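Local coordinates for protein endoglucanase A (Clostridium acetobutylicum, PDB 3IK2) that probably hydrolyses internal beta-1,4-glucosidic bonds of cellulose and related glucans, as a family 44 glycoside hydrolase with a TIM-like barrel and a beta domain, at residues V5-N10 / F456-S461; A30-R35 / S397-Y402; K448-S453 / P500-V505. All blocks are in the same frame, centred on the assembly; numbering follows the deposited sequence.

Interaction 1 (V5-N10 / F456-S461); sequences VNIDTN and FNFNVS
Val5 and Ile7 on one strand, Asn457, Asn459 and Ser461 on the other, supply the main backbone bonds of this parallel ladder. Val5 N donates to Asn457 O, and Val5 O takes Asn459 N at 2.7 Å with an N-H...O angle of 170°. Ile7 repeats the pattern, its N going to Asn459 O and its O receiving Ser461 N at 2.6 Å. Thr9 N still reaches Ser461 O at 3.0 Å.

On the face carrying Asn6, Asp8, Asn459 and Ser461, the two amides lie alongside, their planes 48° apart. Asn459 ND2 gives Asn6 OD1 a bent, weak bond of 2.7 Å. Asp8 OD2 accepts from Asn10 N, an Asx turn that bends the chain off the strand.

The other face is greasy. Val5 sets CG1 anti to its N (chi1 -179°), which leaves CG2 to meet the edge of the Phe456 ring, 3.7 Å from CD1. Val5 CB lies beside Phe458 CD1, and Ile7 CD1 touches Val460 CG2 at 4.1 Å. Strands 427-433 and 440-447 pack against this face.

Amides, a carboxylate and a hydroxyl on one face, buried hydrocarbon on the other: the pairing is amphipathic, as suits a sheet with one face turned to the core of a beta sandwich.

Interaction 2 (A30-R35 / S397-Y402); sequences AKVTAR and SAFNLY
Asn400 OD1 takes the backbone N-H of Lys31 at 3.1 Å, in a nearly straight bond (N-H...O 166°) whose donor sits 24° off the carbonyl plane. The same amide works from both ends, for its ND2 donates to the carbonyl of Asn29, so the side chain grips the backbone just before and just after Ala30. With CG anti to its own carbonyl carbon (chi1 -71°), Asn400 swings its amide off the helix flank toward the loop. The two bonds together should fix the rotation of the amide, and they bring its OD1 to 3.3 Å from Ala30 CA.

A water makes a second polar link. It donates to Lys31 O at 2.6 Å and to Phe399 O at 2.9 Å, so Lys31 is tied to the helix through both its N-H and, by way of the water, its carbonyl.

Phe399 adds the apolar part. Its CB bond points at the loop; CB lies 4.1 Å from Ala30 CB, and Val32 CG1 comes obliquely to the ring, 4.0 Å from CD2. The Phe399 ring also meets Phe27, Gln367 of helix 361-376 and Tyr384 of strand 379-384, and is buried, whereas the long Lys31 chain leads away from the helix.

What results is a loop between the first two barrel strands, 22-23 and 34-37, held by the helix 393-403 that follows the eighth strand, 379-384. The contact lies at the seam of an eight-stranded TIM barrel, where the last beta-alpha unit comes back beside the first.

Interaction 3 (K448-S453 / P500-V505); sequences KNYTDS and PALTAV
Tyr450 offers one ring face to Leu502. The CD1 methyl sits 3.9 Å from the ring centroid and only 6° off the normal, a CH-pi contact almost dead centre, while CD2 of the same leucine touches Tyr450 CD1 at 3.9 Å. Leu502 has its CG anti to the carbonyl carbon (chi1 -54°), which turns the isobutyl end to the tyrosine. Helix 297-305 packs against this pair: its Met304 touches both side chains, and Asn300 binds the tyrosine hydroxyl.

Next to this pair the backbones meet. Leu502 N gives Asn449 O a weak, bent bond of 3.1 Å, and Ala501 CB presses into the turn, 3.2 Å from Asn449 O and 3.5 Å from Asp452 O. The turn is held from inside by Asn449 OD1, which Thr451 N and Asp452 N approach from opposite faces of the amide plane, at 3.0 and 2.9 Å; Asn449 ND2 is hydrogen-bonded to Asn426 OD1. Farther along, Ser453 CB lies against Pro500 CA.

Two loops at one end of the beta domain are thus joined to each other and to a barrel-side helix. An Asx motif shapes Asn449 to Asp452; across from it, a G1 beta bulge, with Leu502 and Thr503 set opposite Asn447, leads into strand 503-510.

Overall arrangement
The chain starts in the beta domain: strand 2-15 carries the first half of interaction 1, then runs into the TIM barrel. Interaction 2 closes nearly the whole barrel, from the loop before strand 34-37 to helix 393-403, and lies nested within the longer loop that interaction 1 closes when strand 454-461 comes back beside the N-terminal strand. Interaction 3 opens just before that strand and closes after it, so interactions 1 and 3 cross, about 20 Å apart between centres, within one sheet system. Interactions 2 and 3 follow in series yet touch: Leu401 CD2 packs against Ala504 CB at 4.0 Å, where barrel and beta domain meet.

Interaction 1 (V5-N10 / F456-S461)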
ATOM      1  N   VAL A   5       4.103 -12.232 -26.882  1.00 15.91           N
ATOM      2  CA  VAL A   5       4.040 -10.970 -26.159  1.00 14.96           C
ATOM      3  C   VAL A   5       4.238  -9.843 -27.144  1.00 14.66           C
ATOM      4  O   VAL A   5       5.317  -9.683 -27.721  1.00 13.49           O
ATOM      5  CB  VAL A   5       5.133 -10.871 -25.092  1.00 15.36           C
ATOM      6  CG1 VAL A   5       5.033  -9.503 -24.289  1.00 13.86           C
ATOM      7  CG2 VAL A   5       5.094 -12.114 -24.185  1.00 15.10           C
ATOM      8  N   ASN A   6       3.183  -9.051 -27.285  1.00 15.08           N
ATOM      9  CA  ASN A   6       3.138  -7.911 -28.176  1.00 15.78           C
ATOM     10  C   ASN A   6       3.273  -6.594 -27.406  1.00 16.15           C
ATOM     11  O   ASN A   6       2.362  -6.183 -26.648  1.00 16.00           O
ATOM     12  CB  ASN A   6       1.838  -7.945 -28.985  1.00 15.79           C
ATOM     13  CG  ASN A   6       1.747  -9.171 -29.893  1.00 18.63           C
ATOM     14  OD1 ASN A   6       2.751  -9.658 -30.414  1.00 20.29           O
ATOM     15  ND2 ASN A   6       0.531  -9.662 -30.102  1.00 24.10           N
ATOM     16  N   ILE A   7       4.421  -5.947 -27.595  1.00 16.01           N
ATOM     17  CA  ILE A   7       4.702  -4.656 -26.963  1.00 16.99           C
ATOM     18  C   ILE A   7       4.567  -3.518 -27.993  1.00 17.70           C
ATOM     19  O   ILE A   7       5.036  -3.623 -29.123  1.00 17.16           O
ATOM     20  CB  ILE A   7       6.111  -4.667 -26.238  1.00 16.40           C
ATOM     21  CG1 ILE A   7       6.137  -5.767 -25.169  1.00 16.70           C
ATOM     22  CG2 ILE A   7       6.450  -3.326 -25.601  1.00 17.49           C
ATOM     23  CD1 ILE A   7       7.531  -6.228 -24.756  1.00 16.65           C
ATOM     24  N   ASP A   8       3.909  -2.437 -27.598  1.00 18.96           N
ATOM     25  CA  ASP A   8       3.896  -1.220 -28.399  1.00 20.23           C
ATOM     26  C   ASP A   8       4.290  -0.033 -27.529  1.00 20.49           C
ATOM     27  O   ASP A   8       3.508   0.391 -26.700  1.00 20.58           O
ATOM     28  CB  ASP A   8       2.505  -0.998 -29.006  1.00 20.94           C
ATOM     29  CG  ASP A   8       2.455   0.208 -29.960  1.00 21.52           C
ATOM     30  OD1 ASP A   8       1.469   0.307 -30.720  1.00 21.84           O
ATOM     31  OD2 ASP A   8       3.394   1.051 -29.949  1.00 20.62           O
ATOM     32  N   THR A   9       5.489   0.508 -27.727  1.00 21.42           N
ATOM     33  CA  THR A   9       5.981   1.600 -26.861  1.00 22.65           C
ATOM     34  C   THR A   9       5.290   2.948 -27.110  1.00 23.34           C
ATOM     35  O   THR A   9       5.552   3.920 -26.399  1.00 22.72           O
ATOM     36  CB  THR A   9       7.523   1.778 -26.924  1.00 22.70           C
ATOM     37  OG1 THR A   9       7.905   2.168 -28.248  1.00 23.41           O
ATOM     38  CG2 THR A   9       8.244   0.476 -26.537  1.00 21.80           C
ATOM     39  N   ASN A  10       4.393   2.973 -28.101  1.00 24.05           N
ATOM     40  CA  ASN A  10       3.654   4.173 -28.490  1.00 25.24           C
ATOM     41  C   ASN A  10       2.158   4.002 -28.270  1.00 24.95           C
ATOM     42  O   ASN A  10       1.369   4.837 -28.703  1.00 25.69           O
ATOM     43  CB  ASN A  10       3.939   4.536 -29.967  1.00 26.24           C
ATOM     44  CG  ASN A  10       3.597   6.017 -30.317  1.00 28.44           C
ATOM     45  OD1 ASN A  10       2.936   6.295 -31.331  1.00 31.33           O
ATOM     46  ND2 ASN A  10       4.058   6.953 -29.488  1.00 29.52           N
ATOM     47  N   PHE A 456       8.734 -17.547 -24.788  1.00 13.95           N
ATOM     48  CA  PHE A 456       8.101 -16.274 -25.001  1.00 14.09           C
ATOM     49  C   PHE A 456       8.613 -15.749 -26.314  1.00 14.46           C
ATOM     50  O   PHE A 456       9.815 -15.607 -26.503  1.00 14.78           O
ATOM     51  CB  PHE A 456       8.421 -15.288 -23.876  1.00 13.54           C
ATOM     52  CG  PHE A 456       7.686 -15.549 -22.601  1.00 13.12           C
ATOM     53  CD1 PHE A 456       6.387 -15.048 -22.416  1.00 11.52           C
ATOM     54  CD2 PHE A 456       8.297 -16.255 -21.564  1.00  9.78           C
ATOM     55  CE1 PHE A 456       5.702 -15.266 -21.231  1.00  9.90           C
ATOM     56  CE2 PHE A 456       7.610 -16.478 -20.361  1.00  8.92           C
ATOM     57  CZ  PHE A 456       6.320 -15.984 -20.195  1.00  9.92           C
ATOM     58  N   ASN A 457       7.680 -15.458 -27.204  1.00 15.58           N
ATOM     59  CA  ASN A 457       7.973 -14.845 -28.482  1.00 16.68           C
ATOM     60  C   ASN A 457       7.574 -13.377 -28.398  1.00 15.92           C
ATOM     61  O   ASN A 457       6.400 -13.064 -28.281  1.00 15.88           O
ATOM     62  CB  ASN A 457       7.212 -15.603 -29.586  1.00 18.02           C
ATOM     63  CG  ASN A 457       7.381 -17.114 -29.468  1.00 21.57           C
ATOM     64  OD1 ASN A 457       8.511 -17.614 -29.355  1.00 28.46           O
ATOM     65  ND2 ASN A 457       6.265 -17.852 -29.460  1.00 25.36           N
ATOM     66  N   PHE A 458       8.565 -12.484 -28.416  1.00 15.87           N
ATOM     67  CA  PHE A 458       8.342 -11.077 -28.187  1.00 15.50           C
ATOM     68  C   PHE A 458       8.286 -10.325 -29.476  1.00 16.52           C
ATOM     69  O   PHE A 458       9.177 -10.458 -30.318  1.00 16.37           O
ATOM     70  CB  PHE A 458       9.457 -10.447 -27.321  1.00 15.10           C
ATOM     71  CG  PHE A 458       9.498 -10.950 -25.891  1.00 13.72           C
ATOM     72  CD1 PHE A 458       8.800 -10.285 -24.887  1.00 12.31           C
ATOM     73  CD2 PHE A 458      10.253 -12.084 -25.554  1.00 10.73           C
ATOM     74  CE1 PHE A 458       8.834 -10.752 -23.556  1.00 11.04           C
ATOM     75  CE2 PHE A 458      10.300 -12.560 -24.243  1.00 10.48           C
ATOM     76  CZ  PHE A 458       9.571 -11.891 -23.236  1.00 13.40           C
ATOM     77  N   ASN A 459       7.276  -9.467 -29.589  1.00 17.47           N
ATOM     78  CA  ASN A 459       7.158  -8.568 -30.727  1.00 18.58           C
ATOM     79  C   ASN A 459       7.072  -7.147 -30.230  1.00 18.46           C
ATOM     80  O   ASN A 459       6.022  -6.719 -29.747  1.00 18.56           O
ATOM     81  CB  ASN A 459       5.905  -8.906 -31.542  1.00 19.69           C
ATOM     82  CG  ASN A 459       5.760 -10.393 -31.784  1.00 23.13           C
ATOM     83  OD1 ASN A 459       6.391 -10.936 -32.709  1.00 27.55           O
ATOM     84  ND2 ASN A 459       4.946 -11.080 -30.935  1.00 24.56           N
ATOM     85  N   VAL A 460       8.169  -6.411 -30.359  1.00 17.71           N
ATOM     86  CA  VAL A 460       8.212  -5.032 -29.908  1.00 17.62           C
ATOM     87  C   VAL A 460       7.937  -4.086 -31.081  1.00 17.91           C
ATOM     88  O   VAL A 460       8.733  -3.963 -32.018  1.00 18.11           O
ATOM     89  CB  VAL A 460       9.551  -4.704 -29.232  1.00 16.84           C
ATOM     90  CG1 VAL A 460       9.548  -3.304 -28.719  1.00 17.83           C
ATOM     91  CG2 VAL A 460       9.834  -5.697 -28.111  1.00 16.78           C
ATOM     92  N   SER A 461       6.780  -3.439 -31.036  1.00 17.90           N
ATOM     93  CA  SER A 461       6.469  -2.358 -31.972  1.00 17.86           C
ATOM     94  C   SER A 461       6.959  -1.022 -31.392  1.00 17.21           C
ATOM     95  O   SER A 461       6.447  -0.545 -30.391  1.00 17.17           O
ATOM     96  CB  SER A 461       4.963  -2.338 -32.278  1.00 17.65           C
ATOM     97  OG  SER A 461       4.632  -1.239 -33.102  1.00 18.91           O
TER
HETATM   98  O   HOH W   1       4.708   2.094 -32.512  1.00 36.27           O

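Interaction 2 (A30-R35 / S397-Y402)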
ATOM      1  N   ALA A  30      16.146  -4.872   0.470  1.00  8.06           N
ATOM      2  CA  ALA A  30      15.251  -4.621  -0.647  1.00  7.66           C
ATOM      3  C   ALA A  30      14.994  -3.134  -0.787  1.00  8.32           C
ATOM      4  O   ALA A  30      14.679  -2.441   0.201  1.00  7.82           O
ATOM      5  CB  ALA A  30      13.952  -5.376  -0.496  1.00  7.23           C
ATOM      6  N   LYS A  31      15.162  -2.667  -2.030  1.00  8.80           N
ATOM      7  CA  LYS A  31      14.913  -1.281  -2.445  1.00  8.41           C
ATOM      8  C   LYS A  31      13.448  -0.852  -2.336  1.00  7.34           C
ATOM      9  O   LYS A  31      12.566  -1.378  -3.048  1.00  7.27           O
ATOM     10  CB  LYS A  31      15.390  -1.086  -3.905  1.00  8.29           C
ATOM     11  CG  LYS A  31      15.341   0.374  -4.379  1.00 10.45           C
ATOM     12  CD  LYS A  31      16.316   1.212  -3.609  1.00 13.33           C
ATOM     13  CE  LYS A  31      16.023   2.679  -3.750  1.00 17.70           C
ATOM     14  NZ  LYS A  31      16.637   3.215  -4.965  1.00 21.95           N
ATOM     15  N   VAL A  32      13.180   0.138  -1.488  1.00  7.01           N
ATOM     16  CA  VAL A  32      11.834   0.737  -1.445  1.00  6.49           C
ATOM     17  C   VAL A  32      11.818   2.218  -1.774  1.00  6.53           C
ATOM     18  O   VAL A  32      12.833   2.882  -1.670  1.00  6.22           O
ATOM     19  CB  VAL A  32      11.099   0.481  -0.090  1.00  6.69           C
ATOM     20  CG1 VAL A  32      10.898  -1.022   0.154  1.00  4.38           C
ATOM     21  CG2 VAL A  32      11.833   1.171   1.059  1.00  5.46           C
ATOM     22  N   THR A  33      10.645   2.728  -2.161  1.00  6.59           N
ATOM     23  CA  THR A  33      10.503   4.113  -2.582  1.00  6.95           C
ATOM     24  C   THR A  33       9.468   4.875  -1.742  1.00  7.26           C
ATOM     25  O   THR A  33       9.228   6.055  -1.999  1.00  8.08           O
ATOM     26  CB  THR A  33      10.060   4.233  -4.059  1.00  7.46           C
ATOM     27  OG1 THR A  33       8.749   3.658  -4.212  1.00  6.42           O
ATOM     28  CG2 THR A  33      11.070   3.564  -5.037  1.00  8.00           C
ATOM     29  N   ALA A  34       8.863   4.197  -0.760  1.00  6.74           N
ATOM     30  CA  ALA A  34       7.819   4.780   0.101  1.00  5.72           C
ATOM     31  C   ALA A  34       7.745   3.994   1.389  1.00  5.90           C
ATOM     32  O   ALA A  34       7.965   2.774   1.397  1.00  4.63           O
ATOM     33  CB  ALA A  34       6.466   4.783  -0.567  1.00  5.16           C
ATOM     34  N   ARG A  35       7.472   4.703   2.481  1.00  6.11           N
ATOM     35  CA  ARG A  35       7.310   4.057   3.786  1.00  6.81           C
ATOM     36  C   ARG A  35       6.104   4.628   4.537  1.00  6.57           C
ATOM     37  O   ARG A  35       5.827   5.823   4.442  1.00  6.68           O
ATOM     38  CB  ARG A  35       8.615   4.149   4.612  1.00  7.25           C
ATOM     39  CG  ARG A  35       9.792   3.338   4.031  1.00  4.66           C
ATOM     40  CD  ARG A  35      11.122   3.805   4.644  1.00  7.34           C
ATOM     41  NE  ARG A  35      11.389   3.253   5.992  1.00  9.01           N
ATOM     42  CZ  ARG A  35      11.375   3.960   7.131  1.00  7.55           C
ATOM     43  NH1 ARG A  35      11.132   5.264   7.122  1.00  4.36           N
ATOM     44  NH2 ARG A  35      11.643   3.363   8.288  1.00  7.91           N
ATOM     45  N   SER A 397      12.908 -10.190  -3.029  1.00  7.54           N
ATOM     46  CA  SER A 397      13.310 -10.378  -4.443  1.00  8.30           C
ATOM     47  C   SER A 397      12.415  -9.611  -5.420  1.00  7.68           C
ATOM     48  O   SER A 397      12.903  -9.073  -6.395  1.00  7.99           O
ATOM     49  CB  SER A 397      13.301 -11.839  -4.877  1.00  8.77           C
ATOM     50  OG  SER A 397      13.867 -12.686  -3.926  1.00 12.91           O
ATOM     51  N   ALA A 398      11.107  -9.628  -5.181  1.00  7.16           N
ATOM     52  CA  ALA A 398      10.150  -8.942  -6.044  1.00  6.94           C
ATOM     53  C   ALA A 398      10.427  -7.458  -6.076  1.00  6.72           C
ATOM     54  O   ALA A 398      10.503  -6.879  -7.160  1.00  6.49           O
ATOM     55  CB  ALA A 398       8.715  -9.231  -5.617  1.00  6.03           C
ATOM     56  N   PHE A 399      10.621  -6.844  -4.901  1.00  6.88           N
ATOM     57  CA  PHE A 399      10.980  -5.437  -4.827  1.00  6.71           C
ATOM     58  C   PHE A 399      12.296  -5.147  -5.564  1.00  7.27           C
ATOM     59  O   PHE A 399      12.400  -4.180  -6.330  1.00  7.78           O
ATOM     60  CB  PHE A 399      11.094  -4.983  -3.363  1.00  6.77           C
ATOM     61  CG  PHE A 399       9.776  -4.627  -2.717  1.00  7.03           C
ATOM     62  CD1 PHE A 399       9.001  -5.602  -2.075  1.00  4.57           C
ATOM     63  CD2 PHE A 399       9.310  -3.297  -2.729  1.00  6.12           C
ATOM     64  CE1 PHE A 399       7.769  -5.262  -1.457  1.00  6.33           C
ATOM     65  CE2 PHE A 399       8.079  -2.956  -2.103  1.00  6.78           C
ATOM     66  CZ  PHE A 399       7.310  -3.933  -1.479  1.00  7.01           C
ATOM     67  N   ASN A 400      13.317  -5.961  -5.306  1.00  7.80           N
ATOM     68  CA  ASN A 400      14.606  -5.823  -6.008  1.00  8.54           C
ATOM     69  C   ASN A 400      14.520  -6.104  -7.496  1.00  9.21           C
ATOM     70  O   ASN A 400      15.277  -5.536  -8.275  1.00  9.47           O
ATOM     71  CB  ASN A 400      15.677  -6.712  -5.376  1.00  8.29           C
ATOM     72  CG  ASN A 400      16.099  -6.202  -4.045  1.00  7.91           C
ATOM     73  OD1 ASN A 400      16.072  -4.993  -3.826  1.00 10.36           O
ATOM     74  ND2 ASN A 400      16.463  -7.102  -3.127  1.00  5.05           N
ATOM     75  N   LEU A 401      13.595  -6.966  -7.901  1.00  9.11           N
ATOM     76  CA  LEU A 401      13.431  -7.230  -9.326  1.00  9.65           C
ATOM     77  C   LEU A 401      13.067  -5.962 -10.083  1.00  9.23           C
ATOM     78  O   LEU A 401      13.472  -5.782 -11.214  1.00  9.06           O
ATOM     79  CB  LEU A 401      12.388  -8.322  -9.595  1.00  8.96           C
ATOM     80  CG  LEU A 401      12.329  -8.779 -11.063  1.00 10.04           C
ATOM     81  CD1 LEU A 401      13.603  -9.527 -11.441  1.00  6.88           C
ATOM     82  CD2 LEU A 401      11.077  -9.607 -11.371  1.00  9.40           C
ATOM     83  N   TYR A 402      12.299  -5.087  -9.449  1.00 10.05           N
ATOM     84  CA  TYR A 402      11.947  -3.833 -10.071  1.00 10.31           C
ATOM     85  C   TYR A 402      13.057  -2.787 -10.045  1.00 11.41           C
ATOM     86  O   TYR A 402      13.386  -2.234 -11.101  1.00 12.00           O
ATOM     87  CB  TYR A 402      10.635  -3.293  -9.490  1.00 10.25           C
ATOM     88  CG  TYR A 402       9.437  -4.009 -10.068  1.00  8.24           C
ATOM     89  CD1 TYR A 402       8.777  -3.497 -11.187  1.00  4.96           C
ATOM     90  CD2 TYR A 402       9.003  -5.228  -9.531  1.00  8.73           C
ATOM     91  CE1 TYR A 402       7.680  -4.173 -11.743  1.00  6.18           C
ATOM     92  CE2 TYR A 402       7.889  -5.927 -10.092  1.00  6.61           C
ATOM     93  CZ  TYR A 402       7.252  -5.381 -11.203  1.00  6.13           C
ATOM     94  OH  TYR A 402       6.171  -6.026 -11.756  1.00  7.53           O
TER
HETATM   95  O   HOH W   2      11.424  -1.652  -5.381  1.00  4.40           O

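Interaction 3 (K448-S453 / P500-V505)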
ATOM      1  N   LYS A 448       4.087 -18.227 -14.245  1.00 11.91           N
ATOM      2  CA  LYS A 448       3.341 -18.690 -13.065  1.00 12.39           C
ATOM      3  C   LYS A 448       3.076 -20.219 -13.097  1.00 11.45           C
ATOM      4  O   LYS A 448       2.560 -20.784 -12.131  1.00 10.95           O
ATOM      5  CB  LYS A 448       2.004 -17.913 -12.866  1.00 12.30           C
ATOM      6  CG  LYS A 448       2.085 -16.363 -12.858  1.00 14.45           C
ATOM      7  CD  LYS A 448       0.704 -15.663 -12.741  1.00 13.16           C
ATOM      8  CE  LYS A 448       0.034 -15.472 -14.109  1.00 17.36           C
ATOM      9  NZ  LYS A 448      -1.342 -14.844 -14.042  1.00 15.38           N
ATOM     10  N   ASN A 449       3.431 -20.876 -14.197  1.00 10.12           N
ATOM     11  CA  ASN A 449       3.216 -22.306 -14.305  1.00 10.64           C
ATOM     12  C   ASN A 449       4.102 -23.081 -13.338  1.00 10.40           C
ATOM     13  O   ASN A 449       5.292 -22.771 -13.144  1.00  9.76           O
ATOM     14  CB  ASN A 449       3.355 -22.842 -15.749  1.00 10.14           C
ATOM     15  CG  ASN A 449       2.679 -24.201 -15.922  1.00 10.53           C
ATOM     16  OD1 ASN A 449       3.226 -25.248 -15.552  1.00  7.59           O
ATOM     17  ND2 ASN A 449       1.471 -24.181 -16.458  1.00  9.20           N
ATOM     18  N   TYR A 450       3.495 -24.087 -12.718  1.00 10.84           N
ATOM     19  CA  TYR A 450       4.167 -24.809 -11.652  1.00 10.51           C
ATOM     20  C   TYR A 450       5.191 -25.801 -12.181  1.00 11.18           C
ATOM     21  O   TYR A 450       6.070 -26.215 -11.434  1.00 11.11           O
ATOM     22  CB  TYR A 450       3.154 -25.544 -10.773  1.00 10.68           C
ATOM     23  CG  TYR A 450       3.443 -25.360  -9.311  1.00  9.12           C
ATOM     24  CD1 TYR A 450       2.934 -24.259  -8.623  1.00  6.37           C
ATOM     25  CD2 TYR A 450       4.236 -26.265  -8.620  1.00  8.00           C
ATOM     26  CE1 TYR A 450       3.214 -24.059  -7.299  1.00  5.63           C
ATOM     27  CE2 TYR A 450       4.520 -26.080  -7.283  1.00  8.34           C
ATOM     28  CZ  TYR A 450       4.001 -24.971  -6.631  1.00  7.84           C
ATOM     29  OH  TYR A 450       4.267 -24.777  -5.286  1.00 12.12           O
ATOM     30  N   THR A 451       5.065 -26.206 -13.453  1.00 11.46           N
ATOM     31  CA  THR A 451       5.863 -27.325 -13.967  1.00 12.10           C
ATOM     32  C   THR A 451       6.457 -27.119 -15.375  1.00 12.32           C
ATOM     33  O   THR A 451       7.488 -27.700 -15.710  1.00 12.48           O
ATOM     34  CB  THR A 451       5.014 -28.647 -13.953  1.00 12.52           C
ATOM     35  OG1 THR A 451       3.910 -28.517 -14.859  1.00 12.59           O
ATOM     36  CG2 THR A 451       4.473 -28.922 -12.560  1.00 12.80           C
ATOM     37  N   ASP A 452       5.797 -26.314 -16.203  1.00 12.60           N
ATOM     38  CA  ASP A 452       6.168 -26.179 -17.620  1.00 12.96           C
ATOM     39  C   ASP A 452       6.944 -24.896 -17.913  1.00 12.81           C
ATOM     40  O   ASP A 452       6.738 -23.873 -17.278  1.00 12.60           O
ATOM     41  CB  ASP A 452       4.910 -26.185 -18.492  1.00 13.84           C
ATOM     42  CG  ASP A 452       4.079 -27.457 -18.335  1.00 16.69           C
ATOM     43  OD1 ASP A 452       4.605 -28.487 -17.841  1.00 19.54           O
ATOM     44  OD2 ASP A 452       2.881 -27.408 -18.712  1.00 19.46           O
ATOM     45  N   SER A 453       7.841 -24.952 -18.879  1.00 12.88           N
ATOM     46  CA  SER A 453       8.598 -23.772 -19.252  1.00 14.01           C
ATOM     47  C   SER A 453       7.805 -23.051 -20.342  1.00 13.88           C
ATOM     48  O   SER A 453       6.910 -23.637 -20.971  1.00 12.92           O
ATOM     49  CB  SER A 453      10.025 -24.162 -19.704  1.00 14.19           C
ATOM     50  OG  SER A 453       9.944 -24.960 -20.879  1.00 18.09           O
ATOM     51  N   PRO A 500      12.066 -20.998 -17.513  1.00 14.48           N
ATOM     52  CA  PRO A 500      11.553 -22.187 -16.821  1.00 13.94           C
ATOM     53  C   PRO A 500      10.375 -21.845 -15.885  1.00 13.85           C
ATOM     54  O   PRO A 500      10.081 -20.670 -15.658  1.00 13.24           O
ATOM     55  CB  PRO A 500      12.779 -22.693 -16.018  1.00 14.80           C
ATOM     56  CG  PRO A 500      13.980 -22.030 -16.669  1.00 13.65           C
ATOM     57  CD  PRO A 500      13.439 -20.669 -17.097  1.00 13.81           C
ATOM     58  N   ALA A 501       9.687 -22.880 -15.396  1.00 13.01           N
ATOM     59  CA  ALA A 501       8.549 -22.759 -14.482  1.00 12.17           C
ATOM     60  C   ALA A 501       8.908 -21.935 -13.251  1.00 11.50           C
ATOM     61  O   ALA A 501      10.035 -21.991 -12.784  1.00 11.78           O
ATOM     62  CB  ALA A 501       8.088 -24.153 -14.044  1.00 11.70           C
ATOM     63  N   LEU A 502       7.933 -21.202 -12.715  1.00 10.64           N
ATOM     64  CA  LEU A 502       8.105 -20.508 -11.435  1.00 10.01           C
ATOM     65  C   LEU A 502       9.378 -19.677 -11.450  1.00 10.20           C
ATOM     66  O   LEU A 502      10.271 -19.859 -10.630  1.00  9.70           O
ATOM     67  CB  LEU A 502       8.081 -21.468 -10.236  1.00  9.01           C
ATOM     68  CG  LEU A 502       6.859 -22.395 -10.104  1.00  8.73           C
ATOM     69  CD1 LEU A 502       7.090 -23.459  -9.012  1.00  6.10           C
ATOM     70  CD2 LEU A 502       5.540 -21.609  -9.881  1.00  6.74           C
ATOM     71  N   THR A 503       9.437 -18.756 -12.410  1.00 10.31           N
ATOM     72  CA  THR A 503      10.602 -17.906 -12.612  1.00  9.82           C
ATOM     73  C   THR A 503      10.032 -16.532 -12.881  1.00  9.85           C
ATOM     74  O   THR A 503       9.032 -16.390 -13.617  1.00  9.09           O
ATOM     75  CB  THR A 503      11.473 -18.402 -13.814  1.00  9.78           C
ATOM     76  OG1 THR A 503      11.974 -19.696 -13.512  1.00  9.29           O
ATOM     77  CG2 THR A 503      12.693 -17.473 -14.093  1.00  8.72           C
ATOM     78  N   ALA A 504      10.642 -15.528 -12.249  1.00  9.48           N
ATOM     79  CA  ALA A 504      10.331 -14.130 -12.561  1.00  8.91           C
ATOM     80  C   ALA A 504      11.626 -13.458 -13.048  1.00  9.15           C
ATOM     81  O   ALA A 504      12.684 -13.620 -12.444  1.00  9.03           O
ATOM     82  CB  ALA A 504       9.760 -13.408 -11.341  1.00  9.42           C
ATOM     83  N   VAL A 505      11.512 -12.687 -14.122  1.00  8.19           N
ATOM     84  CA  VAL A 505      12.652 -12.143 -14.831  1.00  8.27           C
ATOM     85  C   VAL A 505      12.394 -10.650 -15.137  1.00  9.00           C
ATOM     86  O   VAL A 505      11.248 -10.257 -15.332  1.00  7.79           O
ATOM     87  CB  VAL A 505      12.866 -13.047 -16.148  1.00  8.15           C
ATOM     88  CG1 VAL A 505      12.901 -12.273 -17.431  1.00  9.55           C
ATOM     89  CG2 VAL A 505      13.944 -14.070 -15.989  1.00  4.76           C
TER